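Local coordinates for protein CBIX (Paracoccus pantotrophus, PDB 4CCS) that probably acts as the terminal enzyme of siroheme biosynthesis in denitrifying bacteria, a chelatase-family protein expected to insert ferrous iron into sirohydrochlorin, at residues P18-R21 / A22-L26; R52-D55 / E56-I59; I219-S222 / I223-A226. All blocks are in the same frame, centred on the assembly; numbering follows the deposited sequence.

Contact 1: P18-R21 / A22-L26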
ATOM      1  N   PRO A  18     -12.235  -3.782 -13.842  1.00 16.95           N
ATOM      2  CA  PRO A  18     -10.893  -4.363 -13.622  1.00 16.84           C
ATOM      3  C   PRO A  18     -10.359  -4.074 -12.203  1.00 19.06           C
ATOM      4  O   PRO A  18      -9.636  -4.894 -11.641  1.00 18.16           O
ATOM      5  CB  PRO A  18     -10.033  -3.750 -14.726  1.00 19.37           C
ATOM      6  CG  PRO A  18     -10.795  -2.574 -15.237  1.00 23.80           C
ATOM      7  CD  PRO A  18     -12.243  -2.890 -15.022  1.00 19.20           C
ATOM      8  N   GLN A  19     -10.805  -2.966 -11.587  1.00 14.27           N
ATOM      9  CA  GLN A  19     -10.399  -2.614 -10.221  1.00 14.44           C
ATOM     10  C   GLN A  19     -10.999  -3.630  -9.239  1.00 18.11           C
ATOM     11  O   GLN A  19     -10.308  -4.087  -8.328  1.00 17.06           O
ATOM     12  CB  GLN A  19     -10.860  -1.193  -9.868  1.00 14.98           C
ATOM     13  CG  GLN A  19     -10.054  -0.106 -10.604  1.00 18.27           C
ATOM     14  CD  GLN A  19     -10.547   1.273 -10.269  1.00 19.80           C
ATOM     15  OE1 GLN A  19     -10.526   1.699  -9.122  1.00 14.87           O
ATOM     16  NE2 GLN A  19     -10.958   2.038 -11.273  1.00 20.40           N
ATOM     17  N   GLN A  20     -12.264  -4.011  -9.462  1.00 15.00           N
ATOM     18  CA  GLN A  20     -12.964  -5.013  -8.640  1.00 15.72           C
ATOM     19  C   GLN A  20     -12.320  -6.390  -8.792  1.00 19.17           C
ATOM     20  O   GLN A  20     -12.084  -7.052  -7.776  1.00 18.75           O
ATOM     21  CB  GLN A  20     -14.463  -5.054  -8.990  1.00 16.47           C
ATOM     22  CG  GLN A  20     -15.294  -6.083  -8.183  1.00 23.32           C
ATOM     23  CD  GLN A  20     -15.356  -5.807  -6.695  1.00 30.81           C
ATOM     24  OE1 GLN A  20     -15.223  -4.672  -6.237  1.00 24.56           O
ATOM     25  NE2 GLN A  20     -15.692  -6.819  -5.901  1.00 26.09           N
ATOM     26  N   ARG A  21     -12.007  -6.802 -10.046  1.00 16.79           N
ATOM     27  CA  ARG A  21     -11.350  -8.092 -10.330  1.00 16.69           C
ATOM     28  C   ARG A  21      -9.990  -8.194  -9.607  1.00 18.89           C
ATOM     29  O   ARG A  21      -9.670  -9.260  -9.090  1.00 17.98           O
ATOM     30  CB  ARG A  21     -11.143  -8.293 -11.847  1.00 19.13           C
ATOM     31  CG  ARG A  21     -12.365  -8.899 -12.536  1.00 34.49           C
ATOM     32  CD  ARG A  21     -12.103  -9.268 -13.991  1.00 39.78           C
ATOM     33  NE  ARG A  21     -11.924  -8.081 -14.831  1.00 39.62           N
ATOM     34  CZ  ARG A  21     -12.913  -7.433 -15.439  1.00 45.96           C
ATOM     35  NH1 ARG A  21     -14.163  -7.862 -15.327  1.00 29.27           N
ATOM     36  NH2 ARG A  21     -12.657  -6.359 -16.171  1.00 27.94           N
ATOM     37  N   ALA A  22      -9.199  -7.098  -9.577  1.00 15.95           N
ATOM     38  CA  ALA A  22      -7.890  -7.075  -8.897  1.00 16.40           C
ATOM     39  C   ALA A  22      -8.025  -7.311  -7.387  1.00 19.17           C
ATOM     40  O   ALA A  22      -7.259  -8.095  -6.808  1.00 18.42           O
ATOM     41  CB  ALA A  22      -7.170  -5.749  -9.172  1.00 17.28           C
ATOM     42  N   ILE A  23      -9.007  -6.668  -6.745  1.00 15.01           N
ATOM     43  CA  ILE A  23      -9.189  -6.818  -5.288  1.00 14.76           C
ATOM     44  C   ILE A  23      -9.775  -8.207  -4.957  1.00 19.17           C
ATOM     45  O   ILE A  23      -9.394  -8.800  -3.942  1.00 17.33           O
ATOM     46  CB  ILE A  23      -9.947  -5.634  -4.620  1.00 17.62           C
ATOM     47  CG1 ILE A  23      -9.375  -4.257  -5.070  1.00 17.64           C
ATOM     48  CG2 ILE A  23      -9.897  -5.731  -3.083  1.00 18.73           C
ATOM     49  CD1 ILE A  23      -7.720  -4.080  -4.996  1.00 22.06           C
ATOM     50  N   GLU A  24     -10.626  -8.755  -5.852  1.00 16.68           N
ATOM     51  CA  GLU A  24     -11.161 -10.116  -5.696  1.00 15.99           C
ATOM     52  C   GLU A  24     -10.019 -11.129  -5.796  1.00 20.27           C
ATOM     53  O   GLU A  24      -9.972 -12.060  -4.984  1.00 19.46           O
ATOM     54  CB  GLU A  24     -12.236 -10.412  -6.759  1.00 17.39           C
ATOM     55  CG  GLU A  24     -13.550  -9.697  -6.474  1.00 21.49           C
ATOM     56  CD  GLU A  24     -14.620  -9.913  -7.529  1.00 36.09           C
ATOM     57  OE1 GLU A  24     -14.292 -10.452  -8.609  1.00 39.12           O
ATOM     58  OE2 GLU A  24     -15.774  -9.488  -7.302  1.00 28.21           O
ATOM     59  N   ALA A  25      -9.065 -10.915  -6.750  1.00 18.03           N
ATOM     60  CA  ALA A  25      -7.888 -11.772  -6.946  1.00 18.75           C
ATOM     61  C   ALA A  25      -6.999 -11.766  -5.687  1.00 21.90           C
ATOM     62  O   ALA A  25      -6.493 -12.824  -5.286  1.00 21.36           O
ATOM     63  CB  ALA A  25      -7.088 -11.310  -8.167  1.00 19.56           C
ATOM     64  N   LEU A  26      -6.831 -10.582  -5.051  1.00 17.06           N
ATOM     65  CA  LEU A  26      -6.056 -10.452  -3.816  1.00 16.78           C
ATOM     66  C   LEU A  26      -6.760 -11.176  -2.657  1.00 20.24           C
ATOM     67  O   LEU A  26      -6.121 -11.958  -1.961  1.00 20.34           O
ATOM     68  CB  LEU A  26      -5.819  -8.966  -3.456  1.00 16.16           C
ATOM     69  CG  LEU A  26      -4.999  -8.716  -2.169  1.00 20.70           C
ATOM     70  CD1 LEU A  26      -3.548  -9.166  -2.339  1.00 21.17           C
ATOM     71  CD2 LEU A  26      -5.051  -7.251  -1.763  1.00 22.09           C
TER

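Contact 2: R52-D55 / E56-I59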
ATOM      1  N   ARG A  52     -22.405  -6.113   0.923  1.00 44.39           N
ATOM      2  CA  ARG A  52     -22.243  -7.502   1.367  1.00 44.81           C
ATOM      3  C   ARG A  52     -21.824  -7.549   2.859  1.00 48.50           C
ATOM      4  O   ARG A  52     -21.912  -8.603   3.493  1.00 48.46           O
ATOM      5  CB  ARG A  52     -21.283  -8.297   0.451  1.00 46.48           C
ATOM      6  CG  ARG A  52     -19.791  -8.101   0.714  1.00 57.48           C
ATOM      7  CD  ARG A  52     -18.946  -8.680  -0.409  1.00 61.61           C
ATOM      8  NE  ARG A  52     -18.739  -7.689  -1.465  1.00 61.25           N
ATOM      9  CZ  ARG A  52     -17.983  -7.865  -2.543  1.00 63.85           C
ATOM     10  NH1 ARG A  52     -17.346  -9.016  -2.738  1.00 31.65           N
ATOM     11  NH2 ARG A  52     -17.864  -6.898  -3.441  1.00 55.26           N
ATOM     12  N   ALA A  53     -21.385  -6.397   3.407  1.00 43.80           N
ATOM     13  CA  ALA A  53     -20.956  -6.253   4.798  1.00 42.86           C
ATOM     14  C   ALA A  53     -22.138  -6.094   5.742  1.00 45.26           C
ATOM     15  O   ALA A  53     -23.170  -5.540   5.366  1.00 45.08           O
ATOM     16  CB  ALA A  53     -20.026  -5.054   4.935  1.00 43.46           C
ATOM     17  N   ASP A  54     -21.961  -6.555   6.986  1.00 40.78           N
ATOM     18  CA  ASP A  54     -22.937  -6.434   8.067  1.00 39.93           C
ATOM     19  C   ASP A  54     -22.215  -6.042   9.362  1.00 43.83           C
ATOM     20  O   ASP A  54     -20.995  -5.842   9.341  1.00 42.90           O
ATOM     21  CB  ASP A  54     -23.793  -7.711   8.222  1.00 41.25           C
ATOM     22  CG  ASP A  54     -23.039  -9.022   8.344  1.00 46.41           C
ATOM     23  OD1 ASP A  54     -21.947  -9.032   8.966  1.00 45.18           O
ATOM     24  OD2 ASP A  54     -23.565 -10.051   7.867  1.00 51.92           O
ATOM     25  N   ASP A  55     -22.957  -5.927  10.479  1.00 41.05           N
ATOM     26  CA  ASP A  55     -22.424  -5.540  11.787  1.00 40.85           C
ATOM     27  C   ASP A  55     -21.331  -6.467  12.343  1.00 42.41           C
ATOM     28  O   ASP A  55     -20.560  -6.027  13.196  1.00 42.34           O
ATOM     29  CB  ASP A  55     -23.568  -5.373  12.806  1.00 43.41           C
ATOM     30  CG  ASP A  55     -24.311  -4.055  12.671  1.00 56.35           C
ATOM     31  OD1 ASP A  55     -23.721  -3.090  12.136  1.00 55.84           O
ATOM     32  OD2 ASP A  55     -25.472  -3.981  13.130  1.00 65.95           O
ATOM     33  N   GLU A  56     -21.243  -7.723  11.861  1.00 37.42           N
ATOM     34  CA  GLU A  56     -20.212  -8.660  12.319  1.00 37.13           C
ATOM     35  C   GLU A  56     -19.072  -8.846  11.296  1.00 38.39           C
ATOM     36  O   GLU A  56     -18.269  -9.773  11.430  1.00 37.71           O
ATOM     37  CB  GLU A  56     -20.835 -10.006  12.746  1.00 39.04           C
ATOM     38  CG  GLU A  56     -21.423  -9.983  14.152  1.00 53.01           C
ATOM     39  CD  GLU A  56     -20.440 -10.246  15.280  1.00 83.03           C
ATOM     40  OE1 GLU A  56     -19.588  -9.369  15.554  1.00 77.72           O
ATOM     41  OE2 GLU A  56     -20.531 -11.331  15.901  1.00 82.55           O
ATOM     42  N   THR A  57     -18.985  -7.956  10.292  1.00 33.70           N
ATOM     43  CA  THR A  57     -17.933  -8.028   9.264  1.00 32.56           C
ATOM     44  C   THR A  57     -16.704  -7.223   9.707  1.00 33.52           C
ATOM     45  O   THR A  57     -16.854  -6.145  10.288  1.00 33.29           O
ATOM     46  CB  THR A  57     -18.472  -7.556   7.878  1.00 34.67           C
ATOM     47  OG1 THR A  57     -19.630  -8.316   7.521  1.00 29.88           O
ATOM     48  CG2 THR A  57     -17.438  -7.677   6.753  1.00 31.68           C
ATOM     49  N   LEU A  58     -15.498  -7.750   9.427  1.00 28.56           N
ATOM     50  CA  LEU A  58     -14.239  -7.044   9.675  1.00 27.97           C
ATOM     51  C   LEU A  58     -13.802  -6.428   8.334  1.00 29.23           C
ATOM     52  O   LEU A  58     -13.892  -7.085   7.303  1.00 28.30           O
ATOM     53  CB  LEU A  58     -13.128  -7.980  10.196  1.00 28.51           C
ATOM     54  CG  LEU A  58     -13.359  -8.765  11.507  1.00 33.82           C
ATOM     55  CD1 LEU A  58     -12.062  -9.395  11.969  1.00 34.07           C
ATOM     56  CD2 LEU A  58     -13.880  -7.875  12.615  1.00 36.21           C
ATOM     57  N   ILE A  59     -13.344  -5.178   8.351  1.00 25.84           N
ATOM     58  CA  ILE A  59     -12.885  -4.474   7.151  1.00 25.17           C
ATOM     59  C   ILE A  59     -11.367  -4.308   7.192  1.00 26.75           C
ATOM     60  O   ILE A  59     -10.856  -3.685   8.127  1.00 26.29           O
ATOM     61  CB  ILE A  59     -13.610  -3.091   6.999  1.00 28.49           C
ATOM     62  CG1 ILE A  59     -15.176  -3.203   7.069  1.00 28.96           C
ATOM     63  CG2 ILE A  59     -13.150  -2.341   5.741  1.00 28.73           C
ATOM     64  CD1 ILE A  59     -15.904  -4.169   6.007  1.00 34.22           C
TER

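Contact 3: I219-S222 / I223-A226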
ATOM      1  N   ILE A 219      -1.630  -9.798   5.134  1.00 19.29           N
ATOM      2  CA  ILE A 219      -3.037  -9.450   5.396  1.00 17.99           C
ATOM      3  C   ILE A 219      -3.696 -10.548   6.258  1.00 20.66           C
ATOM      4  O   ILE A 219      -4.387 -10.233   7.226  1.00 19.97           O
ATOM      5  CB  ILE A 219      -3.811  -9.188   4.072  1.00 20.69           C
ATOM      6  CG1 ILE A 219      -3.151  -8.036   3.258  1.00 20.94           C
ATOM      7  CG2 ILE A 219      -5.302  -8.908   4.350  1.00 21.83           C
ATOM      8  CD1 ILE A 219      -3.848  -7.705   1.867  1.00 21.10           C
ATOM      9  N   ALA A 220      -3.467 -11.821   5.901  1.00 19.07           N
ATOM     10  CA  ALA A 220      -4.000 -12.965   6.650  1.00 20.06           C
ATOM     11  C   ALA A 220      -3.618 -12.897   8.149  1.00 23.92           C
ATOM     12  O   ALA A 220      -4.476 -13.106   9.012  1.00 22.20           O
ATOM     13  CB  ALA A 220      -3.491 -14.263   6.039  1.00 20.86           C
ATOM     14  N   GLU A 221      -2.341 -12.553   8.450  1.00 21.61           N
ATOM     15  CA  GLU A 221      -1.871 -12.471   9.843  1.00 21.36           C
ATOM     16  C   GLU A 221      -2.545 -11.352  10.592  1.00 25.53           C
ATOM     17  O   GLU A 221      -2.884 -11.538  11.756  1.00 25.60           O
ATOM     18  CB  GLU A 221      -0.328 -12.407   9.960  1.00 22.23           C
ATOM     19  CG  GLU A 221       0.386 -13.634   9.399  1.00 25.35           C
ATOM     20  CD  GLU A 221       0.026 -14.999   9.971  1.00 39.45           C
ATOM     21  OE1 GLU A 221      -0.422 -15.066  11.135  1.00 26.84           O
ATOM     22  OE2 GLU A 221       0.221 -16.010   9.260  1.00 33.05           O
ATOM     23  N   SER A 222      -2.829 -10.222   9.910  1.00 20.95           N
ATOM     24  CA  SER A 222      -3.541  -9.099  10.502  1.00 21.25           C
ATOM     25  C   SER A 222      -5.021  -9.422  10.773  1.00 25.52           C
ATOM     26  O   SER A 222      -5.557  -8.962  11.777  1.00 25.66           O
ATOM     27  CB  SER A 222      -3.377  -7.844   9.649  1.00 24.06           C
ATOM     28  OG  SER A 222      -2.027  -7.423   9.756  1.00 27.79           O
ATOM     29  N   ILE A 223      -5.665 -10.228   9.900  1.00 23.79           N
ATOM     30  CA  ILE A 223      -7.055 -10.676  10.077  1.00 24.70           C
ATOM     31  C   ILE A 223      -7.116 -11.650  11.290  1.00 30.50           C
ATOM     32  O   ILE A 223      -7.910 -11.433  12.210  1.00 30.21           O
ATOM     33  CB  ILE A 223      -7.633 -11.336   8.786  1.00 27.36           C
ATOM     34  CG1 ILE A 223      -7.787 -10.299   7.629  1.00 27.35           C
ATOM     35  CG2 ILE A 223      -8.982 -12.016   9.085  1.00 28.64           C
ATOM     36  CD1 ILE A 223      -7.909 -10.938   6.239  1.00 25.51           C
ATOM     37  N   LYS A 224      -6.278 -12.708  11.266  1.00 28.78           N
ATOM     38  CA  LYS A 224      -6.161 -13.738  12.316  1.00 29.55           C
ATOM     39  C   LYS A 224      -5.970 -13.122  13.707  1.00 37.07           C
ATOM     40  O   LYS A 224      -6.595 -13.578  14.661  1.00 37.37           O
ATOM     41  CB  LYS A 224      -5.011 -14.706  12.007  1.00 31.45           C
ATOM     42  CG  LYS A 224      -5.347 -15.764  10.961  1.00 40.77           C
ATOM     43  CD  LYS A 224      -4.283 -16.857  10.882  1.00 49.63           C
ATOM     44  CE  LYS A 224      -3.242 -16.609   9.817  1.00 62.24           C
ATOM     45  NZ  LYS A 224      -2.300 -17.751   9.690  1.00 72.80           N
ATOM     46  N   ALA A 225      -5.146 -12.055  13.804  1.00 35.90           N
ATOM     47  CA  ALA A 225      -4.865 -11.323  15.044  1.00 36.63           C
ATOM     48  C   ALA A 225      -6.086 -10.564  15.569  1.00 42.69           C
ATOM     49  O   ALA A 225      -6.183 -10.331  16.777  1.00 42.29           O
ATOM     50  CB  ALA A 225      -3.704 -10.357  14.830  1.00 37.32           C
ATOM     51  N   ALA A 226      -7.006 -10.161  14.670  1.00 40.79           N
ATOM     52  CA  ALA A 226      -8.215  -9.419  15.043  1.00 41.28           C
ATOM     53  C   ALA A 226      -9.421 -10.321  15.366  1.00 46.58           C
ATOM     54  O   ALA A 226     -10.444  -9.826  15.848  1.00 45.56           O
ATOM     55  CB  ALA A 226      -8.569  -8.421  13.959  1.00 42.11           C
TER
HETATM   56  O   HOH W   1      -0.273 -17.504  12.361  1.00 37.09           O

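Contact 1: P18-R21 / A22-L26
Q20 and E24, one helical turn apart, are joined by a side-chain hydrogen bond from NE2 of Q20 to OE2 of E24, 3.0 Å long and nearly straight at 170°. The two flat groups stand at right angles: the carboxylate oxygen lies in the plane of the Q20 amide, while the amide nitrogen comes to it from above the carboxylate plane. Q20 reaches the site by bending at its second torsion (chi2 64°), which swings the amide along the helix toward an extended E24. OE1, at the other end of the amide, accepts from T43 N, and NE2 adds a weak bond to G41 O. Main-chain bonds run beneath, including A25 N to R21 O at 2.9 Å and E24 N to Q20 O at 3.0 Å. The helix, 16-30, is the crossover of a right-handed beta-alpha-beta unit between the parallel strands 4-9 and 38-43, and Q20 ties it to the second of them. CG of E24 lies 3.3 Å from the carbonyl oxygen of Q20 and CG1 of I23 3.4 Å from O of Q19, each over the preceding turn, while Q20 packs on M46 and R52. Q19 turns elsewhere, its OE1 accepting from Q12 N.

Contact 2: R52-D55 / E56-I59
Between D54 and T57 the chain folds back in a type I beta turn, closed by a hydrogen bond of 3.1 Å from T57 N to D54 O. The amide comes to that oxygen from well above the carbonyl plane. The side chain of D54 then fastens the same turn a second time. Its CG sits between the backbone N and the carbonyl carbon (chi1 52°), a position that folds the carboxylate back over the turn and brings OD1 within range of two donors. T57 OG1 donates to D54 OD1 at 2.8 Å, and E56 N donates to the same oxygen at 3.3 Å along a more bent path of 140°. Neither donor lies in the carboxylate plane; they arrive from opposite faces, so OD1 is gripped between a hydroxyl and a main-chain amide and the carboxylate has little freedom to rotate. The D54 side chain lies roughly perpendicular to that of T57. T57 turns its methyl the other way, CG2 meeting CB of A53 at 4.1 Å, and beyond it CD1 of I59 approaches the same A53 CB at 4.4 Å. I59 continues inward to L74 and L78 of helix 68-80. D55 faces away from this cluster and accepts through OD1 from K85 N. The bond from D54 OD1 to E56 N, two residues on, makes an Asx turn that overlaps the beta turn; together they form the tight entry into strand 57-61, an inner strand of a parallel sheet with 2-1-3-4 strand order.

Contact 3: I219-S222 / I223-A226
E221 and K224 run alongside one another on the outer face of helix 215-226, both heading in one direction so that the charged ends meet beside the helix. K224 NZ makes a salt bridge to E221 OE2 at 3.1 Å, approaching from above the carboxylate plane. The bends that allow it are at chi2 of E221 (-57°) and chi3 of K224 (-94°), which turn the two ends toward each other. The methylene CE of K224 also lies against the carboxylate, 3.5 Å from E221 OE1. A water donates to that OE1 at 2.7 Å and accepts a weak bond from NZ, so it bridges the two charged ends, though weakly on the lysine side. Nearer the backbone, CG of K224 rests 3.4 Å from the carbonyl oxygen of A220. A methionine in place of K224 would probably leave the E221 carboxylate without its ammonium mate and set its end free to turn.

Around the helix, I219 and I223 meet at an oblique angle, with CG2 of the first touching CD1 of the second at 3.8 Å. CG1 of I223 also passes 3.4 Å from the I219 carbonyl oxygen, whose main-chain bond to I223 N helps to hold this turn together. A226 N gives a weak bond to S222 O, 3.5 Å, and a shorter one, 2.9 Å, to I223 O.

S222 OG is hydrogen-bonded to D95 OD2, and its side chain touches Y60 of strand 57-61. I219 and I223 face inward onto strand 4-9, at I7 and V5, and onto V30 of helix 16-30, so this C-terminal helix packs across the parallel sheet of the N-terminal half.

In chain order the contacts run 1, 2, 3, and the chain makes a long excursion between the last two: contacts 1 and 2 belong to the first half of the sequence, whereas contact 3 lies at the C-terminus. All three nevertheless gather around the parallel sheet containing strands 4-9, 38-43, 57-61 and 87-88. Their centres are about 19 Å (1 and 2), 20 Å (1 and 3) and 15 Å (2 and 3) apart, yet each pair touches: Q20 meets R52, L26 meets I219 and L58 meets A226. The C-terminal helix thus returns from the second sheet to pack on the first, linking the two similar halves of this chelatase-family fold.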